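Local structure of hydrolase family protein (Deinococcus radiodurans R1, 3CNH) at residues Ala47-Leu50 and Glu51-Arg54; Arg96-Gly99 and Gln100-Arg103; Gln169-Gln172 and Ala173-Val177. The protein probably acts as a phosphatase of the haloacid dehalogenase-like hydrolase superfamily, and holds a sodium ion in its metal site. All coordinates share one frame; numbering follows the deposited sequence.

Contact 1: Ala47-Leu50 and Glu51-Arg54; sequences APEL and ELGR
With CG anti to its carbonyl carbon (chi1 -71°) and the chain bent at chi2 (-70°), Glu49 brings its carboxylate to the residues three and five positions on. OE1 comes to 3.8 Å from CD1 of Leu52, across which the Glu49 chain passes at a slant, while Glu49 OE2 lies 4.1 Å from Arg54 CB. These are van der Waals contacts: Glu49 and Arg54 run side by side, but the guanidinium carries on past the carboxylate, with Arg54 NE 6.0 Å from Glu49 OE2. The Leu52 side chain leans over the carbonyl of Pro48, its CG 3.3 Å from Pro48 O, and Leu52 N donates to that same oxygen. One residue earlier, Glu51 N bonds to Ala47 O at 2.9 Å. The chain then leaves helix 36-51 through a Schellman motif: Gly53 takes positive phi (71°), a region that favours glycine. Arg54 N reaches back to Glu49 O (2.9 Å), and within that loop Gly53 N meets Leu50 O from above the carbonyl plane at 3.1 Å. The helix lies in the helical insert between strands 6-9 and 103-108, the position of the C1 cap in haloacid dehalogenase-like hydrolases. Toward the rest of the protein, Glu51 O is hydrogen-bonded to Ser134 OG, and Leu52 touches Met140.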
ATOM      1  N   ALA A  47       4.554  -9.390  11.495  1.00 34.32           N
ATOM      2  CA  ALA A  47       4.041  -8.563  10.423  1.00 33.88           C
ATOM      3  C   ALA A  47       4.107  -9.121   8.998  1.00 33.07           C
ATOM      4  O   ALA A  47       3.138  -9.020   8.254  1.00 35.41           O
ATOM      5  CB  ALA A  47       4.646  -7.159  10.489  1.00 33.64           C
ATOM      6  N   PRO A  48       5.246  -9.705   8.597  1.00 32.57           N
ATOM      7  CA  PRO A  48       5.310 -10.109   7.201  1.00 32.21           C
ATOM      8  C   PRO A  48       4.239 -11.086   6.783  1.00 32.31           C
ATOM      9  O   PRO A  48       3.701 -10.982   5.667  1.00 34.90           O
ATOM     10  CB  PRO A  48       6.732 -10.720   7.076  1.00 34.24           C
ATOM     11  CG  PRO A  48       7.522  -9.970   8.114  1.00 35.43           C
ATOM     12  CD  PRO A  48       6.554  -9.829   9.275  1.00 33.74           C
ATOM     13  N   GLU A  49       3.910 -12.021   7.693  1.00 33.65           N
ATOM     14  CA  GLU A  49       2.924 -13.029   7.352  1.00 33.59           C
ATOM     15  C   GLU A  49       1.527 -12.435   7.288  1.00 33.08           C
ATOM     16  O   GLU A  49       0.691 -12.858   6.497  1.00 34.48           O
ATOM     17  CB  GLU A  49       3.006 -14.224   8.275  1.00 34.40           C
ATOM     18  CG  GLU A  49       4.257 -15.087   8.050  1.00 33.99           C
ATOM     19  CD  GLU A  49       4.240 -15.849   6.749  1.00 37.57           C
ATOM     20  OE1 GLU A  49       4.311 -15.227   5.657  1.00 43.24           O
ATOM     21  OE2 GLU A  49       4.138 -17.060   6.804  1.00 37.47           O
ATOM     22  N   LEU A  50       1.299 -11.398   8.078  1.00 33.80           N
ATOM     23  CA  LEU A  50       0.010 -10.693   8.022  1.00 33.80           C
ATOM     24  C   LEU A  50      -0.083  -9.968   6.666  1.00 33.39           C
ATOM     25  O   LEU A  50      -1.077  -9.984   5.966  1.00 32.87           O
ATOM     26  CB  LEU A  50      -0.087  -9.671   9.165  1.00 34.40           C
ATOM     27  CG  LEU A  50      -1.425  -8.904   9.171  1.00 34.73           C
ATOM     28  CD1 LEU A  50      -2.610  -9.799   9.361  1.00 37.03           C
ATOM     29  CD2 LEU A  50      -1.361  -7.805  10.213  1.00 36.72           C
ATOM     30  N   GLU A  51       0.987  -9.279   6.347  1.00 33.81           N
ATOM     31  CA  GLU A  51       1.118  -8.527   5.091  0.50 33.84           C
ATOM     32  C   GLU A  51       0.909  -9.427   3.852  1.00 34.22           C
ATOM     33  O   GLU A  51       0.356  -9.009   2.819  1.00 34.06           O
ATOM     34  CB  GLU A  51       2.509  -7.850   5.099  0.50 35.16           C
ATOM     35  CG  GLU A  51       2.866  -6.942   3.945  0.50 35.76           C
ATOM     36  CD  GLU A  51       4.276  -6.370   4.108  0.50 37.05           C
ATOM     37  OE1 GLU A  51       4.984  -6.705   5.109  0.50 37.24           O
ATOM     38  OE2 GLU A  51       4.676  -5.582   3.229  0.50 38.29           O
ATOM     39  N   LEU A  52       1.350 -10.665   3.966  1.00 33.67           N
ATOM     40  CA  LEU A  52       1.267 -11.649   2.874  1.00 33.73           C
ATOM     41  C   LEU A  52      -0.021 -12.465   2.872  1.00 34.66           C
ATOM     42  O   LEU A  52      -0.224 -13.349   2.052  1.00 35.82           O
ATOM     43  CB  LEU A  52       2.482 -12.608   2.910  1.00 32.73           C
ATOM     44  CG  LEU A  52       3.813 -11.921   2.535  1.00 32.61           C
ATOM     45  CD1 LEU A  52       5.044 -12.716   2.901  1.00 32.52           C
ATOM     46  CD2 LEU A  52       3.807 -11.634   1.008  1.00 31.77           C
ATOM     47  N   GLY A  53      -0.880 -12.166   3.840  1.00 34.90           N
ATOM     48  CA  GLY A  53      -2.176 -12.818   3.959  1.00 35.22           C
ATOM     49  C   GLY A  53      -2.168 -14.265   4.390  1.00 34.61           C
ATOM     50  O   GLY A  53      -3.117 -15.008   4.142  1.00 36.49           O
ATOM     51  N   ARG A  54      -1.083 -14.657   5.070  1.00 34.42           N
ATOM     52  CA  ARG A  54      -0.890 -16.028   5.518  1.00 34.62           C
ATOM     53  C   ARG A  54      -1.155 -16.201   7.025  1.00 34.90           C
ATOM     54  O   ARG A  54      -1.092 -17.309   7.570  1.00 35.96           O
ATOM     55  CB  ARG A  54       0.462 -16.564   5.093  1.00 37.42           C
ATOM     56  CG  ARG A  54       0.598 -16.674   3.561  1.00 40.65           C
ATOM     57  CD  ARG A  54      -0.450 -17.555   2.936  1.00 43.00           C
ATOM     58  NE  ARG A  54      -0.516 -18.898   3.494  1.00 47.98           N
ATOM     59  CZ  ARG A  54       0.273 -19.911   3.136  1.00 52.48           C
ATOM     60  NH1 ARG A  54       1.190 -19.759   2.196  1.00 53.45           N
ATOM     61  NH2 ARG A  54       0.125 -21.087   3.726  1.00 53.31           N
TER

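Contact 2: Arg96-Gly99 and Gln100-Arg103; sequences RDLG and QRYR
Asp97 and Arg101 form a salt bridge in which the two flat groups are strongly tilted, carboxylate and guanidinium planes standing 60° apart. Arg101 NH1 lies 3.2 Å from Asp97 OD1, which sits in the guanidinium plane but is met from above the plane of its own carboxylate. The second nitrogen, Arg101 NH2, makes weak bonds to Asp97 OD1 and Asp97 OD2, each 3.3 Å long, so the pairing is lopsided and not the coplanar two-pronged kind. A bend at chi3 (-67°) folds the Arg101 chain back over the helix end and lays one guanidinium face over Leu98 CA. Both charged groups have second partners: Arg191 NH1 for Asp97 OD2, and the C-terminal carboxylate of Arg200 for Arg101 NE. The chain of alternating charges probably keeps both groups ionised and restrains their rotation.

Beneath it the backbone turns on two carbonyls. Gln100 N bonds to Asp97 O at 3.1 Å, and Arg101 N to Leu98 O at 2.9 Å. Leu98 O also takes a weak bond from Tyr102 N (3.0 Å) and lies at the edge of the Tyr102 ring, near its plane, 3.5 Å from Tyr102 CD1. The Leu98 side chain meets that ring loosely, CD2 to Tyr102 CE1 4.3 Å, and both rest on Val199; Tyr102 OH bonds to Arg200 N. The turn thus leads from helix 89-98 into strand 103-108, where Arg103 pairs by backbone with Leu7 of strand 6-9, while the chain's C-terminal residues, following helix 187-196, lie against its side chains.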
ATOM      1  N   ARG A  96      -7.556  10.507  -9.134  1.00 37.25           N
ATOM      2  CA  ARG A  96      -8.988  10.497  -9.502  1.00 38.53           C
ATOM      3  C   ARG A  96      -9.184  11.064 -10.897  1.00 38.50           C
ATOM      4  O   ARG A  96     -10.013  10.601 -11.687  1.00 39.63           O
ATOM      5  CB  ARG A  96      -9.859  11.253  -8.449  1.00 38.49           C
ATOM      6  CG  ARG A  96     -10.024  10.483  -7.130  1.00 40.48           C
ATOM      7  CD  ARG A  96     -10.760  11.237  -5.946  1.00 46.81           C
ATOM      8  NE  ARG A  96     -10.886  10.339  -4.777  1.00 43.79           N
ATOM      9  CZ  ARG A  96     -11.078  10.708  -3.513  1.00 50.26           C
ATOM     10  NH1 ARG A  96     -11.086  11.984  -3.168  1.00 50.90           N
ATOM     11  NH2 ARG A  96     -11.182   9.775  -2.560  1.00 48.55           N
ATOM     12  N   ASP A  97      -8.415  12.096 -11.207  1.00 37.74           N
ATOM     13  CA  ASP A  97      -8.503  12.748 -12.506  1.00 37.69           C
ATOM     14  C   ASP A  97      -8.024  11.804 -13.603  1.00 37.09           C
ATOM     15  O   ASP A  97      -8.691  11.552 -14.593  1.00 35.70           O
ATOM     16  CB  ASP A  97      -7.623  14.005 -12.487  1.00 38.91           C
ATOM     17  CG  ASP A  97      -7.635  14.760 -13.776  1.00 42.11           C
ATOM     18  OD1 ASP A  97      -8.637  14.697 -14.510  1.00 42.40           O
ATOM     19  OD2 ASP A  97      -6.629  15.446 -14.043  1.00 45.05           O
ATOM     20  N   LEU A  98      -6.835  11.274 -13.385  1.00 34.83           N
ATOM     21  CA  LEU A  98      -6.189  10.395 -14.375  1.00 33.70           C
ATOM     22  C   LEU A  98      -7.000   9.118 -14.615  1.00 35.01           C
ATOM     23  O   LEU A  98      -7.002   8.551 -15.707  1.00 34.74           O
ATOM     24  CB  LEU A  98      -4.758  10.008 -13.947  1.00 33.27           C
ATOM     25  CG  LEU A  98      -3.685  11.084 -14.030  1.00 32.22           C
ATOM     26  CD1 LEU A  98      -2.342  10.576 -13.378  1.00 36.21           C
ATOM     27  CD2 LEU A  98      -3.497  11.499 -15.494  1.00 35.43           C
ATOM     28  N   GLY A  99      -7.709   8.697 -13.581  1.00 35.75           N
ATOM     29  CA  GLY A  99      -8.500   7.470 -13.664  1.00 36.62           C
ATOM     30  C   GLY A  99      -9.622   7.575 -14.688  1.00 37.94           C
ATOM     31  O   GLY A  99     -10.220   6.578 -15.080  1.00 38.99           O
ATOM     32  N   GLN A 100      -9.922   8.799 -15.111  1.00 36.98           N
ATOM     33  CA  GLN A 100     -10.958   9.011 -16.114  1.00 37.23           C
ATOM     34  C   GLN A 100     -10.461   8.658 -17.502  1.00 36.41           C
ATOM     35  O   GLN A 100     -11.245   8.491 -18.448  1.00 38.14           O
ATOM     36  CB  GLN A 100     -11.382  10.478 -16.143  1.00 37.38           C
ATOM     37  CG  GLN A 100     -12.002  10.983 -14.894  1.00 40.95           C
ATOM     38  CD  GLN A 100     -12.254  12.465 -15.015  1.00 50.91           C
ATOM     39  OE1 GLN A 100     -11.339  13.284 -14.873  1.00 56.59           O
ATOM     40  NE2 GLN A 100     -13.490  12.820 -15.290  1.00 54.47           N
ATOM     41  N   ARG A 101      -9.145   8.567 -17.624  1.00 34.78           N
ATOM     42  CA  ARG A 101      -8.524   8.403 -18.951  1.00 35.08           C
ATOM     43  C   ARG A 101      -7.610   7.211 -19.111  1.00 35.39           C
ATOM     44  O   ARG A 101      -7.214   6.872 -20.229  1.00 35.63           O
ATOM     45  CB  ARG A 101      -7.755   9.683 -19.311  1.00 35.73           C
ATOM     46  CG  ARG A 101      -8.655  10.934 -19.481  1.00 36.86           C
ATOM     47  CD  ARG A 101      -7.876  12.199 -19.856  1.00 36.87           C
ATOM     48  NE  ARG A 101      -6.977  12.710 -18.825  1.00 35.76           N
ATOM     49  CZ  ARG A 101      -7.368  13.270 -17.680  1.00 35.63           C
ATOM     50  NH1 ARG A 101      -8.652  13.403 -17.404  1.00 39.40           N
ATOM     51  NH2 ARG A 101      -6.475  13.714 -16.809  1.00 39.77           N
ATOM     52  N   TYR A 102      -7.266   6.608 -17.980  1.00 33.19           N
ATOM     53  CA  TYR A 102      -6.352   5.472 -17.964  1.00 33.47           C
ATOM     54  C   TYR A 102      -6.836   4.362 -17.120  1.00 33.67           C
ATOM     55  O   TYR A 102      -7.516   4.560 -16.101  1.00 34.05           O
ATOM     56  CB  TYR A 102      -4.947   5.904 -17.435  1.00 33.87           C
ATOM     57  CG  TYR A 102      -4.279   6.913 -18.330  1.00 34.34           C
ATOM     58  CD1 TYR A 102      -4.541   8.258 -18.193  1.00 35.86           C
ATOM     59  CD2 TYR A 102      -3.433   6.518 -19.351  1.00 38.08           C
ATOM     60  CE1 TYR A 102      -3.991   9.182 -19.037  1.00 37.21           C
ATOM     61  CE2 TYR A 102      -2.886   7.452 -20.208  1.00 38.13           C
ATOM     62  CZ  TYR A 102      -3.163   8.778 -20.047  1.00 37.42           C
ATOM     63  OH  TYR A 102      -2.647   9.757 -20.897  1.00 42.65           O
ATOM     64  N   ARG A 103      -6.457   3.160 -17.545  1.00 33.24           N
ATOM     65  CA  ARG A 103      -6.644   1.972 -16.712  1.00 33.21           C
ATOM     66  C   ARG A 103      -5.559   2.001 -15.656  1.00 33.80           C
ATOM     67  O   ARG A 103      -4.372   2.126 -15.943  1.00 33.52           O
ATOM     68  CB  ARG A 103      -6.503   0.696 -17.522  1.00 34.24           C
ATOM     69  CG  ARG A 103      -7.634   0.456 -18.513  1.00 36.15           C
ATOM     70  CD  ARG A 103      -7.413  -0.841 -19.238  1.00 36.44           C
ATOM     71  NE  ARG A 103      -8.502  -1.093 -20.173  1.00 34.49           N
ATOM     72  CZ  ARG A 103      -8.567  -2.194 -20.909  1.00 37.26           C
ATOM     73  NH1 ARG A 103      -7.635  -3.113 -20.782  1.00 37.69           N
ATOM     74  NH2 ARG A 103      -9.573  -2.372 -21.740  1.00 35.26           N
TER

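Contact 3: Gln169-Gln172 and Ala173-Val177; sequences QNVQ and AARAV
Regular alpha-helical bonding runs through helix 168-176 here, each carbonyl from Gln169 to Gln172 accepting the amide four residues on, as in Ala173 N to Gln169 O (3.0 Å) and Arg175 N to Val171 O (3.0 Å). One turn apart, Val171 and Arg175 lie alongside each other and point the same way. Val171 CG1, set anti to its own amide nitrogen by chi1 of 168°, stands over the centre of one guanidinium face, 3.5 Å from Arg175 CZ and 3.6 Å from Arg175 NH1. The arginine chain is extended from CG to NE and skirts the helix backbone at its base, where Arg175 CG comes within 3.3 Å of Val171 O. Its NH2 end goes on to Ala181 O in strand 180-183, whose Ala181 and Gln183 also touch Val171.

The helix is the crossover of a right-handed beta-alpha-beta unit of the Rossmann-like fold, between strands 161-165 and 180-183. Ala174 CB lies 3.5 Å from Asn170 O; the Ala174 side chain touches Ala181 and, with Ala173, packs on Tyr147 of helix 144-154. Near the start of the helix, Asn170 ND2 makes a weak hydrogen bond to Asp165 OD1, and the Asn170 side chain is about 6 Å from the sodium ion.

The Val171-Arg175 contact is therefore a van der Waals one, a methyl over the face of a guanidinium: it supplies no polar partner, and dispersion over that face leaves the N-H edge to bond the backbone of the neighbouring strand.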
ATOM      1  N   GLN A 169      13.650   2.232  -3.659  1.00 31.52           N
ATOM      2  CA  GLN A 169      13.918   0.794  -3.852  1.00 31.11           C
ATOM      3  C   GLN A 169      12.830   0.127  -4.690  1.00 31.70           C
ATOM      4  O   GLN A 169      13.107  -0.753  -5.537  1.00 32.34           O
ATOM      5  CB  GLN A 169      14.076   0.088  -2.503  1.00 31.44           C
ATOM      6  CG  GLN A 169      14.454  -1.395  -2.570  1.00 32.70           C
ATOM      7  CD  GLN A 169      14.671  -1.972  -1.161  1.00 34.16           C
ATOM      8  OE1 GLN A 169      14.586  -1.223  -0.177  1.00 34.43           O
ATOM      9  NE2 GLN A 169      14.925  -3.284  -1.051  1.00 32.09           N
ATOM     10  N   ASN A 170      11.589   0.561  -4.481  1.00 32.64           N
ATOM     11  CA  ASN A 170      10.431   0.005  -5.226  1.00 33.09           C
ATOM     12  C   ASN A 170      10.424   0.496  -6.674  1.00 33.48           C
ATOM     13  O   ASN A 170      10.104  -0.247  -7.606  1.00 35.33           O
ATOM     14  CB  ASN A 170       9.107   0.268  -4.534  1.00 33.09           C
ATOM     15  CG  ASN A 170       8.877  -0.665  -3.372  1.00 39.31           C
ATOM     16  OD1 ASN A 170       9.291  -1.808  -3.433  1.00 42.22           O
ATOM     17  ND2 ASN A 170       8.157  -0.222  -2.372  1.00 36.24           N
ATOM     18  N   VAL A 171      10.786   1.762  -6.860  1.00 32.79           N
ATOM     19  CA  VAL A 171      10.882   2.336  -8.197  1.00 32.67           C
ATOM     20  C   VAL A 171      11.943   1.607  -9.016  1.00 31.97           C
ATOM     21  O   VAL A 171      11.747   1.211 -10.196  1.00 32.67           O
ATOM     22  CB  VAL A 171      11.165   3.876  -8.130  1.00 32.73           C
ATOM     23  CG1 VAL A 171      11.561   4.434  -9.495  1.00 33.42           C
ATOM     24  CG2 VAL A 171       9.941   4.574  -7.513  1.00 34.45           C
ATOM     25  N   GLN A 172      13.067   1.385  -8.362  1.00 31.66           N
ATOM     26  CA  GLN A 172      14.181   0.705  -9.011  1.00 31.67           C
ATOM     27  C   GLN A 172      13.839  -0.741  -9.366  1.00 31.64           C
ATOM     28  O   GLN A 172      14.211  -1.240 -10.416  1.00 33.03           O
ATOM     29  CB  GLN A 172      15.472   0.824  -8.195  1.00 30.71           C
ATOM     30  CG  GLN A 172      16.000   2.248  -8.091  1.00 33.56           C
ATOM     31  CD  GLN A 172      17.157   2.385  -7.151  1.00 40.43           C
ATOM     32  OE1 GLN A 172      17.217   1.694  -6.141  1.00 39.98           O
ATOM     33  NE2 GLN A 172      18.078   3.292  -7.459  1.00 40.57           N
ATOM     34  N   ALA A 173      13.141  -1.437  -8.473  1.00 32.10           N
ATOM     35  CA  ALA A 173      12.757  -2.842  -8.713  1.00 33.67           C
ATOM     36  C   ALA A 173      11.806  -2.955  -9.895  1.00 33.57           C
ATOM     37  O   ALA A 173      11.917  -3.842 -10.719  1.00 35.03           O
ATOM     38  CB  ALA A 173      12.131  -3.483  -7.435  1.00 34.04           C
ATOM     39  N   ALA A 174      10.897  -2.007  -9.971  1.00 32.28           N
ATOM     40  CA  ALA A 174       9.941  -1.950 -11.084  1.00 31.63           C
ATOM     41  C   ALA A 174      10.710  -1.764 -12.390  1.00 31.12           C
ATOM     42  O   ALA A 174      10.479  -2.441 -13.402  1.00 32.14           O
ATOM     43  CB  ALA A 174       8.937  -0.804 -10.877  1.00 31.79           C
ATOM     44  N   ARG A 175      11.631  -0.818 -12.396  1.00 31.88           N
ATOM     45  CA  ARG A 175      12.412  -0.568 -13.614  1.00 31.73           C
ATOM     46  C   ARG A 175      13.247  -1.791 -14.016  1.00 32.47           C
ATOM     47  O   ARG A 175      13.488  -2.026 -15.217  1.00 32.79           O
ATOM     48  CB  ARG A 175      13.317   0.637 -13.445  1.00 31.98           C
ATOM     49  CG  ARG A 175      12.523   1.931 -13.299  1.00 31.91           C
ATOM     50  CD  ARG A 175      13.465   3.062 -12.996  1.00 34.32           C
ATOM     51  NE  ARG A 175      12.748   4.325 -13.067  1.00 35.59           N
ATOM     52  CZ  ARG A 175      13.146   5.425 -12.466  1.00 37.28           C
ATOM     53  NH1 ARG A 175      14.224   5.416 -11.709  1.00 38.68           N
ATOM     54  NH2 ARG A 175      12.416   6.516 -12.570  1.00 36.96           N
ATOM     55  N   ALA A 176      13.646  -2.561 -13.017  1.00 32.63           N
ATOM     56  CA  ALA A 176      14.519  -3.733 -13.255  1.00 32.38           C
ATOM     57  C   ALA A 176      13.774  -4.831 -13.998  1.00 32.23           C
ATOM     58  O   ALA A 176      14.408  -5.694 -14.610  1.00 33.38           O
ATOM     59  CB  ALA A 176      15.122  -4.298 -11.936  1.00 33.96           C
ATOM     60  N   VAL A 177      12.446  -4.805 -13.929  1.00 32.91           N
ATOM     61  CA  VAL A 177      11.617  -5.797 -14.673  1.00 32.87           C
ATOM     62  C   VAL A 177      11.137  -5.235 -16.005  1.00 34.87           C
ATOM     63  O   VAL A 177      10.442  -5.889 -16.780  1.00 35.06           O
ATOM     64  CB  VAL A 177      10.434  -6.391 -13.872  1.00 33.85           C
ATOM     65  CG1 VAL A 177      10.955  -6.973 -12.501  1.00 34.24           C
ATOM     66  CG2 VAL A 177       9.288  -5.397 -13.691  1.00 35.07           C
TER

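How the contacts relate
Contacts 1 and 2 are surface turns at helix ends, whereas contact 3 lies along the last turns of a helix and is partly buried, with Asn170, Val171 and Ala174 in the interior. No two share a helix: contact 1 belongs to helix 36-51 in the helical insert, contacts 2 and 3 to helices 89-98 and 168-176 of the part built on the parallel sheet. Contacts 1 and 2 lie on opposite sides of the chain's centre, their own centres about 31 Å apart; contacts 1 and 3 approach to about 8 Å at their nearest atoms. Backbone capping dominates contact 1, a salt bridge contact 2, and a methyl packed over a guanidinium face contact 3.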